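Local coordinates for Tat (Twin-arginine translocation) pathway signal sequence containing protein (Mycobacterium tuberculosis, PDB 5IMU) that is of unknown function but carries a DUF5632 and a DUF5631 region, in a fragment combining a helix bundle with an alpha/beta/alpha sandwich, where a potassium ion is bound, at residues 26-29 with 30-33; 49-52 with 53-56; 155-158 with 159-163; 166-169 with 170-173; 210-213 with 214-217. All blocks are in the same frame, centred on the assembly; numbering follows the deposited sequence.

Contact 1: 26-29 with 30-33; sequences RQEP and RISW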
loop_
_atom_site.group_PDB
_atom_site.type_symbol
_atom_site.label_atom_id
_atom_site.label_comp_id
_atom_site.label_asym_id
_atom_site.label_seq_id
_atom_site.Cartn_x
_atom_site.Cartn_y
_atom_site.Cartn_z
ATOM N N ARG A 26 -3.647 6.259 -12.128
ATOM C CA ARG A 26 -2.709 7.035 -12.930
ATOM C C ARG A 26 -1.350 7.166 -12.251
ATOM O O ARG A 26 -0.349 7.383 -12.940
ATOM C CB ARG A 26 -3.281 8.417 -13.261
ATOM C CG ARG A 26 -3.324 9.410 -12.118
ATOM C CD ARG A 26 -3.698 10.791 -12.648
ATOM N NE ARG A 26 -4.899 10.740 -13.478
ATOM C CZ ARG A 26 -6.132 10.918 -13.017
ATOM N NH1 ARG A 26 -6.330 11.171 -11.732
ATOM N NH2 ARG A 26 -7.169 10.848 -13.843
ATOM N N GLN A 27 -1.289 7.016 -10.924
ATOM C CA GLN A 27 -0.002 6.981 -10.237
ATOM C C GLN A 27 0.712 5.652 -10.453
ATOM O O GLN A 27 1.943 5.617 -10.554
ATOM C CB GLN A 27 -0.187 7.235 -8.740
ATOM C CG GLN A 27 -0.744 8.604 -8.395
ATOM C CD GLN A 27 -0.919 8.793 -6.900
ATOM O OE1 GLN A 27 0.055 8.983 -6.171
ATOM N NE2 GLN A 27 -2.162 8.734 -6.435
ATOM N N GLU A 28 -0.035 4.552 -10.515
ATOM C CA GLU A 28 0.537 3.227 -10.757
ATOM C C GLU A 28 -0.433 2.402 -11.592
ATOM O O GLU A 28 -1.235 1.623 -11.062
ATOM C CB GLU A 28 0.867 2.515 -9.444
ATOM C CG GLU A 28 1.578 1.197 -9.671
ATOM C CD GLU A 28 2.735 1.350 -10.641
ATOM O OE1 GLU A 28 3.784 1.879 -10.222
ATOM O OE2 GLU A 28 2.591 0.962 -11.822
ATOM N N PRO A 29 -0.380 2.544 -12.921
ATOM C CA PRO A 29 -1.352 1.854 -13.784
ATOM C C PRO A 29 -1.021 0.400 -14.075
ATOM O O PRO A 29 -1.854 -0.295 -14.673
ATOM C CB PRO A 29 -1.319 2.690 -15.069
ATOM C CG PRO A 29 0.082 3.225 -15.116
ATOM C CD PRO A 29 0.496 3.455 -13.681
ATOM N N ARG A 30 0.152 -0.082 -13.674
ATOM C CA ARG A 30 0.574 -1.434 -14.011
ATOM C C ARG A 30 -0.087 -2.505 -13.152
ATOM O O ARG A 30 0.124 -3.695 -13.412
ATOM C CB ARG A 30 2.099 -1.542 -13.900
ATOM C CG ARG A 30 2.847 -0.633 -14.870
ATOM C CD ARG A 30 4.352 -0.673 -14.636
ATOM N NE ARG A 30 4.745 0.079 -13.448
ATOM C CZ ARG A 30 5.996 0.184 -13.009
ATOM N NH1 ARG A 30 6.982 -0.422 -13.659
ATOM N NH2 ARG A 30 6.262 0.892 -11.920
ATOM N N ILE A 31 -0.883 -2.125 -12.150
ATOM C CA ILE A 31 -1.578 -3.078 -11.296
ATOM C C ILE A 31 -3.060 -2.725 -11.269
ATOM O O ILE A 31 -3.461 -1.603 -11.584
ATOM C CB ILE A 31 -1.007 -3.108 -9.864
ATOM C CG1 ILE A 31 -1.254 -1.772 -9.163
ATOM C CG2 ILE A 31 0.480 -3.436 -9.890
ATOM C CD1 ILE A 31 -0.600 -1.678 -7.795
ATOM N N SER A 32 -3.874 -3.703 -10.876
ATOM C CA SER A 32 -5.321 -3.527 -10.864
ATOM C C SER A 32 -5.780 -2.887 -9.560
ATOM O O SER A 32 -5.236 -3.166 -8.489
ATOM C CB SER A 32 -6.027 -4.870 -11.061
ATOM O OG SER A 32 -5.804 -5.372 -12.366
ATOM N N TRP A 33 -6.792 -2.023 -9.661
ATOM C CA TRP A 33 -7.349 -1.310 -8.522
ATOM C C TRP A 33 -8.865 -1.446 -8.515
ATOM O O TRP A 33 -9.486 -1.683 -9.554
ATOM C CB TRP A 33 -7.001 0.188 -8.555
ATOM C CG TRP A 33 -5.537 0.517 -8.516
ATOM C CD1 TRP A 33 -4.703 0.676 -9.585
ATOM C CD2 TRP A 33 -4.745 0.772 -7.349
ATOM N NE1 TRP A 33 -3.437 0.996 -9.156
ATOM C CE2 TRP A 33 -3.438 1.063 -7.787
ATOM C CE3 TRP A 33 -5.013 0.777 -5.976
ATOM C CZ2 TRP A 33 -2.401 1.353 -6.902
ATOM C CZ3 TRP A 33 -3.982 1.066 -5.099
ATOM C CH2 TRP A 33 -2.693 1.350 -5.566
#

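Contact 2: 49-52 with 53-56; sequences DLAG and GWIP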
loop_
_atom_site.group_PDB
_atom_site.type_symbol
_atom_site.label_atom_id
_atom_site.label_comp_id
_atom_site.label_asym_id
_atom_site.label_seq_id
_atom_site.Cartn_x
_atom_site.Cartn_y
_atom_site.Cartn_z
ATOM N N ASP A 49 -4.792 -5.791 -5.829
ATOM C CA ASP A 49 -4.498 -7.197 -5.588
ATOM C C ASP A 49 -3.001 -7.489 -5.585
ATOM O O ASP A 49 -2.604 -8.657 -5.680
ATOM C CB ASP A 49 -5.217 -8.079 -6.614
ATOM C CG ASP A 49 -4.757 -7.828 -8.040
ATOM O OD1 ASP A 49 -4.008 -6.857 -8.282
ATOM O OD2 ASP A 49 -5.151 -8.612 -8.930
ATOM N N LEU A 50 -2.168 -6.451 -5.471
ATOM C CA LEU A 50 -0.721 -6.646 -5.444
ATOM C C LEU A 50 -0.305 -7.563 -4.299
ATOM O O LEU A 50 0.525 -8.461 -4.484
ATOM C CB LEU A 50 -0.016 -5.293 -5.334
ATOM C CG LEU A 50 1.513 -5.272 -5.256
ATOM C CD1 LEU A 50 2.143 -5.815 -6.533
ATOM C CD2 LEU A 50 2.015 -3.863 -4.965
ATOM N N ALA A 51 -0.878 -7.362 -3.111
ATOM C CA ALA A 51 -0.507 -8.166 -1.952
ATOM C C ALA A 51 -1.571 -8.137 -0.860
ATOM O O ALA A 51 -1.319 -7.640 0.242
ATOM C CB ALA A 51 0.834 -7.692 -1.387
ATOM N N GLY A 52 -2.760 -8.664 -1.156
ATOM C CA GLY A 52 -3.783 -8.888 -0.149
ATOM C C GLY A 52 -4.430 -7.657 0.444
ATOM O O GLY A 52 -5.134 -7.775 1.452
ATOM N N GLY A 53 -4.230 -6.481 -0.144
ATOM C CA GLY A 53 -4.789 -5.243 0.374
ATOM C C GLY A 53 -3.759 -4.196 0.745
ATOM O O GLY A 53 -4.137 -3.057 1.062
ATOM N N TRP A 54 -2.477 -4.544 0.730
ATOM C CA TRP A 54 -1.415 -3.580 0.974
ATOM C C TRP A 54 -1.356 -2.566 -0.164
ATOM O O TRP A 54 -1.569 -2.907 -1.331
ATOM C CB TRP A 54 -0.087 -4.327 1.112
ATOM C CG TRP A 54 1.131 -3.491 1.344
ATOM C CD1 TRP A 54 1.479 -2.845 2.495
ATOM C CD2 TRP A 54 2.199 -3.261 0.415
ATOM N NE1 TRP A 54 2.687 -2.207 2.331
ATOM C CE2 TRP A 54 3.150 -2.448 1.063
ATOM C CE3 TRP A 54 2.437 -3.657 -0.905
ATOM C CZ2 TRP A 54 4.323 -2.020 0.434
ATOM C CZ3 TRP A 54 3.599 -3.233 -1.529
ATOM C CH2 TRP A 54 4.527 -2.423 -0.860
ATOM N N ILE A 55 -1.086 -1.315 0.180
ATOM C CA ILE A 55 -0.956 -0.232 -0.793
ATOM C C ILE A 55 0.506 0.178 -0.844
ATOM O O ILE A 55 1.080 0.542 0.195
ATOM C CB ILE A 55 -1.856 0.965 -0.443
ATOM C CG1 ILE A 55 -3.297 0.511 -0.189
ATOM C CG2 ILE A 55 -1.819 1.999 -1.560
ATOM C CD1 ILE A 55 -3.910 -0.274 -1.332
ATOM N N PRO A 56 1.159 0.148 -2.010
ATOM C CA PRO A 56 2.590 0.429 -2.062
ATOM C C PRO A 56 2.879 1.887 -1.712
ATOM O O PRO A 56 2.011 2.758 -1.886
ATOM C CB PRO A 56 2.968 0.112 -3.517
ATOM C CG PRO A 56 1.688 0.249 -4.279
ATOM C CD PRO A 56 0.617 -0.217 -3.335
HETATM O O HOH W 1 -2.571 -5.358 -2.220
#

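Contact 3: 155-158 with 159-163; sequences VLEN and EAELL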
loop_
_atom_site.group_PDB
_atom_site.type_symbol
_atom_site.label_atom_id
_atom_site.label_comp_id
_atom_site.label_asym_id
_atom_site.label_seq_id
_atom_site.Cartn_x
_atom_site.Cartn_y
_atom_site.Cartn_z
ATOM N N VAL A 155 20.977 8.347 10.404
ATOM C CA VAL A 155 21.794 7.695 9.393
ATOM C C VAL A 155 22.383 8.765 8.479
ATOM O O VAL A 155 22.017 9.938 8.539
ATOM C CB VAL A 155 21.001 6.651 8.582
ATOM C CG1 VAL A 155 20.538 5.520 9.490
ATOM C CG2 VAL A 155 19.811 7.307 7.894
ATOM N N LEU A 156 23.314 8.339 7.630
ATOM C CA LEU A 156 23.958 9.255 6.706
ATOM C C LEU A 156 23.109 9.438 5.452
ATOM O O LEU A 156 22.253 8.614 5.120
ATOM C CB LEU A 156 25.351 8.751 6.328
ATOM C CG LEU A 156 26.347 8.513 7.463
ATOM C CD1 LEU A 156 27.688 8.078 6.893
ATOM C CD2 LEU A 156 26.499 9.760 8.316
ATOM N N GLU A 157 23.358 10.544 4.745
ATOM C CA GLU A 157 22.572 10.839 3.553
ATOM C C GLU A 157 22.778 9.784 2.477
ATOM O O GLU A 157 21.825 9.381 1.802
ATOM C CB GLU A 157 22.928 12.214 2.999
ATOM C CG GLU A 157 22.079 12.604 1.792
ATOM C CD GLU A 157 20.639 12.887 2.158
ATOM O OE1 GLU A 157 20.414 13.419 3.262
ATOM O OE2 GLU A 157 19.727 12.599 1.350
ATOM N N ASN A 158 24.022 9.339 2.287
ATOM C CA ASN A 158 24.266 8.299 1.298
ATOM C C ASN A 158 23.557 7.007 1.675
ATOM O O ASN A 158 23.231 6.202 0.796
ATOM C CB ASN A 158 25.767 8.053 1.134
ATOM C CG ASN A 158 26.334 7.163 2.224
ATOM O OD1 ASN A 158 26.472 5.951 2.047
ATOM N ND2 ASN A 158 26.668 7.762 3.361
ATOM N N GLU A 159 23.299 6.799 2.968
ATOM C CA GLU A 159 22.577 5.604 3.388
ATOM C C GLU A 159 21.085 5.734 3.105
ATOM O O GLU A 159 20.438 4.759 2.704
ATOM C CB GLU A 159 22.850 5.331 4.868
ATOM C CG GLU A 159 24.306 4.935 5.118
ATOM C CD GLU A 159 24.700 4.943 6.582
ATOM O OE1 GLU A 159 23.962 5.525 7.403
ATOM O OE2 GLU A 159 25.760 4.362 6.907
ATOM N N ALA A 160 20.523 6.931 3.292
ATOM C CA ALA A 160 19.144 7.168 2.881
ATOM C C ALA A 160 19.001 7.074 1.367
ATOM O O ALA A 160 18.005 6.546 0.860
ATOM C CB ALA A 160 18.669 8.533 3.382
ATOM N N GLU A 161 19.993 7.579 0.629
ATOM C CA GLU A 161 19.948 7.516 -0.828
ATOM C C GLU A 161 19.987 6.072 -1.317
ATOM O O GLU A 161 19.230 5.689 -2.216
ATOM C CB GLU A 161 21.108 8.317 -1.419
ATOM C CG GLU A 161 20.981 9.819 -1.232
ATOM C CD GLU A 161 22.261 10.559 -1.569
ATOM O OE1 GLU A 161 23.346 9.946 -1.487
ATOM O OE2 GLU A 161 22.186 11.756 -1.918
ATOM N N LEU A 162 20.869 5.257 -0.734
ATOM C CA LEU A 162 20.953 3.854 -1.130
ATOM C C LEU A 162 19.676 3.106 -0.771
ATOM O O LEU A 162 19.178 2.299 -1.565
ATOM C CB LEU A 162 22.169 3.195 -0.474
ATOM C CG LEU A 162 22.372 1.700 -0.728
ATOM C CD1 LEU A 162 22.399 1.396 -2.219
ATOM C CD2 LEU A 162 23.653 1.227 -0.058
ATOM N N LEU A 163 19.133 3.360 0.423
ATOM C CA LEU A 163 17.884 2.720 0.823
ATOM C C LEU A 163 16.771 3.024 -0.173
ATOM O O LEU A 163 16.048 2.121 -0.610
ATOM C CB LEU A 163 17.488 3.172 2.228
ATOM C CG LEU A 163 16.108 2.724 2.716
ATOM C CD1 LEU A 163 16.021 1.205 2.807
ATOM C CD2 LEU A 163 15.777 3.363 4.054
HETATM O O HOH W 2 27.594 4.104 4.599
#

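Contact 4: 166-169 with 170-173; sequences CITA and VKES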
loop_
_atom_site.group_PDB
_atom_site.type_symbol
_atom_site.label_atom_id
_atom_site.label_comp_id
_atom_site.label_asym_id
_atom_site.label_seq_id
_atom_site.Cartn_x
_atom_site.Cartn_y
_atom_site.Cartn_z
ATOM N N CYS A 166 17.230 1.178 -3.387
ATOM C CA CYS A 166 16.848 -0.226 -3.302
ATOM C C CYS A 166 15.334 -0.398 -3.254
ATOM O O CYS A 166 14.811 -1.392 -3.770
ATOM C CB CYS A 166 17.500 -0.876 -2.081
ATOM S SG CYS A 166 19.287 -1.113 -2.246
ATOM N N ILE A 167 14.620 0.548 -2.639
ATOM C CA ILE A 167 13.159 0.501 -2.652
ATOM C C ILE A 167 12.639 0.646 -4.077
ATOM O O ILE A 167 11.761 -0.107 -4.518
ATOM C CB ILE A 167 12.575 1.583 -1.726
ATOM C CG1 ILE A 167 12.836 1.230 -0.261
ATOM C CG2 ILE A 167 11.086 1.757 -1.982
ATOM C CD1 ILE A 167 12.526 2.353 0.703
ATOM N N THR A 168 13.178 1.616 -4.821
ATOM C CA THR A 168 12.762 1.812 -6.205
ATOM C C THR A 168 13.052 0.575 -7.047
ATOM O O THR A 168 12.266 0.218 -7.933
ATOM C CB THR A 168 13.468 3.038 -6.791
ATOM O OG1 THR A 168 13.153 4.192 -6.001
ATOM C CG2 THR A 168 13.025 3.279 -8.228
ATOM N N ALA A 169 14.169 -0.102 -6.772
ATOM C CA ALA A 169 14.550 -1.259 -7.577
ATOM C C ALA A 169 13.620 -2.445 -7.336
ATOM O O ALA A 169 13.202 -3.112 -8.289
ATOM C CB ALA A 169 16.000 -1.640 -7.287
ATOM N N VAL A 170 13.289 -2.736 -6.074
ATOM C CA VAL A 170 12.383 -3.853 -5.822
ATOM C C VAL A 170 10.974 -3.510 -6.289
ATOM O O VAL A 170 10.228 -4.393 -6.733
ATOM C CB VAL A 170 12.404 -4.270 -4.338
ATOM C CG1 VAL A 170 11.904 -3.146 -3.444
ATOM C CG2 VAL A 170 11.568 -5.523 -4.132
ATOM N N LYS A 171 10.590 -2.231 -6.214
ATOM C CA LYS A 171 9.316 -1.807 -6.786
ATOM C C LYS A 171 9.238 -2.174 -8.261
ATOM O O LYS A 171 8.241 -2.738 -8.724
ATOM C CB LYS A 171 9.126 -0.300 -6.604
ATOM C CG LYS A 171 8.022 0.287 -7.486
ATOM C CD LYS A 171 7.771 1.761 -7.184
ATOM C CE LYS A 171 8.912 2.652 -7.657
ATOM N NZ LYS A 171 8.729 3.098 -9.069
ATOM N N GLU A 172 10.295 -1.862 -9.014
ATOM C CA GLU A 172 10.296 -2.150 -10.444
ATOM C C GLU A 172 10.401 -3.646 -10.712
ATOM O O GLU A 172 9.780 -4.156 -11.651
ATOM C CB GLU A 172 11.434 -1.391 -11.124
ATOM C CG GLU A 172 11.208 0.107 -11.144
ATOM C CD GLU A 172 9.906 0.472 -11.829
ATOM O OE1 GLU A 172 9.789 0.224 -13.048
ATOM O OE2 GLU A 172 8.987 0.980 -11.151
ATOM N N SER A 173 11.185 -4.364 -9.906
ATOM C CA SER A 173 11.253 -5.816 -10.046
ATOM C C SER A 173 9.876 -6.444 -9.866
ATOM O O SER A 173 9.451 -7.284 -10.667
ATOM C CB SER A 173 12.244 -6.395 -9.038
ATOM O OG SER A 173 12.298 -7.809 -9.129
#

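Contact 5: 210-213 with 214-217; sequences LAWY and AVTT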
loop_
_atom_site.group_PDB
_atom_site.type_symbol
_atom_site.label_atom_id
_atom_site.label_comp_id
_atom_site.label_asym_id
_atom_site.label_seq_id
_atom_site.Cartn_x
_atom_site.Cartn_y
_atom_site.Cartn_z
ATOM N N LEU A 210 5.286 -2.784 8.581
ATOM C CA LEU A 210 5.712 -3.938 9.367
ATOM C C LEU A 210 4.552 -4.894 9.620
ATOM O O LEU A 210 4.725 -6.118 9.561
ATOM C CB LEU A 210 6.316 -3.478 10.693
ATOM C CG LEU A 210 7.567 -4.186 11.224
ATOM C CD1 LEU A 210 7.507 -4.305 12.743
ATOM C CD2 LEU A 210 7.788 -5.548 10.578
ATOM N N ALA A 211 3.366 -4.358 9.917
ATOM C CA ALA A 211 2.202 -5.213 10.127
ATOM C C ALA A 211 1.861 -5.996 8.867
ATOM O O ALA A 211 1.563 -7.194 8.931
ATOM C CB ALA A 211 1.005 -4.372 10.577
ATOM N N TRP A 212 1.911 -5.338 7.708
ATOM C CA TRP A 212 1.622 -6.034 6.461
ATOM C C TRP A 212 2.712 -7.036 6.106
ATOM O O TRP A 212 2.430 -8.050 5.457
ATOM C CB TRP A 212 1.428 -5.026 5.331
ATOM C CG TRP A 212 0.014 -4.549 5.234
ATOM C CD1 TRP A 212 -0.488 -3.361 5.679
ATOM C CD2 TRP A 212 -1.089 -5.268 4.670
ATOM N NE1 TRP A 212 -1.839 -3.293 5.417
ATOM C CE2 TRP A 212 -2.230 -4.453 4.799
ATOM C CE3 TRP A 212 -1.219 -6.522 4.065
ATOM C CZ2 TRP A 212 -3.487 -4.850 4.342
ATOM C CZ3 TRP A 212 -2.467 -6.916 3.613
ATOM C CH2 TRP A 212 -3.584 -6.084 3.753
ATOM N N TYR A 213 3.956 -6.775 6.513
ATOM C CA TYR A 213 5.018 -7.750 6.282
ATOM C C TYR A 213 4.712 -9.069 6.984
ATOM O O TYR A 213 4.963 -10.146 6.432
ATOM C CB TYR A 213 6.365 -7.196 6.752
ATOM C CG TYR A 213 7.497 -8.196 6.623
ATOM C CD1 TYR A 213 8.149 -8.377 5.413
ATOM C CD2 TYR A 213 7.903 -8.962 7.710
ATOM C CE1 TYR A 213 9.178 -9.293 5.285
ATOM C CE2 TYR A 213 8.930 -9.882 7.592
ATOM C CZ TYR A 213 9.565 -10.042 6.379
ATOM O OH TYR A 213 10.587 -10.953 6.261
ATOM N N ALA A 214 4.162 -9.000 8.199
ATOM C CA ALA A 214 3.927 -10.210 8.984
ATOM C C ALA A 214 2.888 -11.111 8.329
ATOM O O ALA A 214 3.071 -12.331 8.257
ATOM C CB ALA A 214 3.495 -9.840 10.403
ATOM N N VAL A 215 1.782 -10.533 7.854
ATOM C CA VAL A 215 0.756 -11.347 7.210
ATOM C C VAL A 215 1.175 -11.778 5.812
ATOM O O VAL A 215 0.708 -12.816 5.326
ATOM C CB VAL A 215 -0.593 -10.608 7.149
ATOM C CG1 VAL A 215 -1.087 -10.293 8.553
ATOM C CG2 VAL A 215 -0.485 -9.340 6.309
ATOM N N THR A 216 2.059 -11.021 5.161
ATOM C CA THR A 216 2.497 -11.391 3.820
ATOM C C THR A 216 3.442 -12.586 3.855
ATOM O O THR A 216 3.418 -13.429 2.950
ATOM C CB THR A 216 3.165 -10.196 3.141
ATOM O OG1 THR A 216 2.276 -9.074 3.176
ATOM C CG2 THR A 216 3.494 -10.518 1.691
ATOM N N THR A 217 4.273 -12.684 4.892
ATOM C CA THR A 217 5.283 -13.728 4.996
ATOM C C THR A 217 4.853 -14.880 5.894
ATOM O O THR A 217 5.674 -15.748 6.206
ATOM C CB THR A 217 6.598 -13.139 5.511
ATOM O OG1 THR A 217 6.407 -12.625 6.835
ATOM C CG2 THR A 217 7.074 -12.020 4.598
#

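Contact 1: 26-29 with 30-33
Glu28 and Arg30 pair across a type I beta turn, Glu28 to Ile31, in the connection that leads from helix 6-27 into strand 33-37 of the sandwich's mixed sheet. The ionic part is a side-on, two-nitrogen grip. Arg30 NE reaches Glu28 OE2 at 2.8 Å and Arg30 NH2 reaches Glu28 OE1 at 3.2 Å. Both oxygens are met on their syn sides, though somewhat out of the carboxylate plane, with the carboxylate and guanidinium planes turned 33° apart. A bend at chi2 of Glu28 (49°) folds the acid back over the turn. There its OE2 also takes the backbone N-H of Arg30 at 3.2 Å on the anti lone pair, so one oxygen takes both the backbone N-H and the NE-H of the same arginine. His58 NE2 binds Glu28 OE1, and Glu172 of helix 157-177 forms a second salt bridge with Arg30 NH2; the arginine between two acids probably helps both stay charged.

The apolar part is slighter. Ile31 CD1 crosses the Glu28 chain at about a right angle, 4.1 Å from CG, and Leu175 packs against both residues.

The remaining bond joins turn to strand: the buried indole of Trp33 offers NE1 to Glu28 O at 3.0 Å, nearly straight at 172°, with the oxygen in the ring plane.

Contact 2: 49-52 with 53-56
Ala51 and Trp54 close a type I' beta turn through Gly52 and Gly53, its backbone bond weak (Trp54 N to Ala51 O, 3.3 Å) though almost straight. The turn lies in the loop between strands 44-48 and 65-67 of the mixed sheet. Positive phi at both central positions is easily met by glycine; at Gly53 (phi 120°) a side chain would also run into the carbonyl oxygen of Gly52. A water fills the inner side of the bend: it accepts from Ala51 N at 2.8 Å and Gly53 N at 2.9 Å, and donates to Trp54 O at 2.8 Å, tying three backbone groups together.

Among the side chains, Leu50 and Trp54 run side by side and point the same way, each with CG anti to its own N (chi1 179° in both). Leu50 CD2 thereby comes to the benzo edge of the indole, near the ring plane and 3.8 Å from CZ3. The same methyl also touches Pro56 CG, at 4.2 Å. On one face of the indole lies Pro56 CA, displaced toward the rim, while Ala51 CB approaches the CB of Trp54 at the base of the ring.

Beyond the loop, Trp54 enters an aromatic cluster with Trp189, Tyr208 and Trp212, where Trp189 meets it edge-to-face. Its polar end is fixed by His209 of helix 203-216, whose ND1 is hydrogen-bonded to Trp54 NE1.

Contact 3: 155-158 with 159-163
Glu159 folds back over the first turn of helix 157-177 and takes the backbone N-H of Leu156, the N-cap residue, on its OE1 at 2.9 Å. This is the side-chain-to-backbone half of a capping box; the cap residue itself, a leucine, has no polar side chain to return the bond. The bond is nearly straight at 173°, but the donor stands above the carboxylate plane, 44° out of it. With CG beside its own N (chi1 -67°) and an extended chain beyond, Glu159 lays OE1 close to Val155 CB (3.4 Å) and alongside Leu156 CB and CG. This is the close-packed part, continued by the main-chain bond Ala160 N to Leu156 O at 3.0 Å. Ile145 of helix 140-151 touches both Val155 and Glu159 and joins the cap to the neighbouring helix.

The outer side is looser. Asn158 OD1 and Glu159 OE2 are linked through one water, which donates to the glutamate at 3.0 Å and only weakly to the amide. Farther round, Glu157 and Glu161 cross at about a right angle, their OE2 atoms 4.2 Å apart.

Two acids so close would be expected to disfavour each other's ionisation, an effect solvent probably softens at this exposed end. Negative carboxylates around the first turn should nonetheless suit the positive end of the helix dipole, and Glu159 OE1 also satisfies the N-H of the cap residue.

Contact 4: 166-169 with 170-173
The carboxylate of Glu172 is the flat group here, carried on a CG that lies 3.4 Å from Thr168 O; Lys171 NZ meets its OE2, the same oxygen that pairs with Arg30, at 3.0 Å, on the anti side and 28° out of its plane. The lysine gets there by bending: its chain leaves with CG anti to N (chi1 164°), the bend at chi3 brings CE beside Thr168 CG2 at 4.2 Å, and that at chi4 turns NZ to the acid. The Thr168 and Lys171 side chains run the same way. The hydroxyl on the other branch of Thr168 bonds to His164 O, one turn earlier.

All this rides on the middle of helix 157-177, a member of the helix bundle, through regular i to i+4 bonds such as Lys171 N to Ile167 O at 3.0 Å and Ser173 N to Ala169 O at 2.9 Å. Ile167 and Val170 pack on helix 183-199, against Leu192 and Trp189 respectively. Val170 CG1, lodged between its own N and carbonyl carbon (chi1 63°), presses back on the preceding turn, 3.2 Å from Ile167 O and 3.4 Å from Cys166 O.

Contact 5: 210-213 with 214-217
Thr217 spreads its two branches over Tyr213: the methyl CG2 sits on one face of the phenol ring, 3.8 Å from the centroid in a CH-pi contact, and OG1 donates to Tyr213 O at 2.9 Å. Placing OG1 between its own N and carbonyl carbon (chi1 63°) lets hydroxyl and methyl make both contacts at once. Thr217 N reaches that same oxygen, at 3.0 Å, from the other face of the carbonyl plane.

Thr216 repeats the double grip one residue earlier. Its N and OG1 both donate to Trp212 O from opposite faces, the hydroxyl at 2.5 Å, a distance short enough to be taken with caution. Beside it, Val215 CG2 lies 3.7 Å from Trp212 CE3, crossing the indole obliquely.

These paired bonds lie in the C-terminal turn of helix 203-216, where Thr217 is the first residue to leave helical geometry, and the threonine hydroxyls give the carbonyls of Trp212 and Tyr213 a second donor each. Leu210 O, one turn back, takes Ala214 N at 3.2 Å.

Farther out, Tyr213 touches Leu191 of helix 183-199 and Ala131 of helix 124-133, with Arg135 touching both it and Thr217. Trp212 touches Pro70 and Arg73 in loops, and its ring meets those of Trp54 and Tyr208.

Contacts 1 and 2 belong to the DUF5632 range, contacts 3, 4 and 5 to DUF5631, and among these contacts two direct junctions cross from one range to the other. Arg30 NH2 of contact 1 bridges to Glu172 OE2 of contact 4 at 2.8 Å, and Trp54 CD1 of contact 2 packs 3.5 Å from Trp212 CG of contact 5. Within the first range, Trp33 CZ3 of contact 1 touches Ile55 CD1 of contact 2 at 4.0 Å. Contacts 3 and 4 share helix 157-177, centres about 16 Å apart; contact 3, at its start, lies about 28 Å from contact 1 between centres. The potassium site, Thr44, Asn64 and Thr66, includes none of the contact residues.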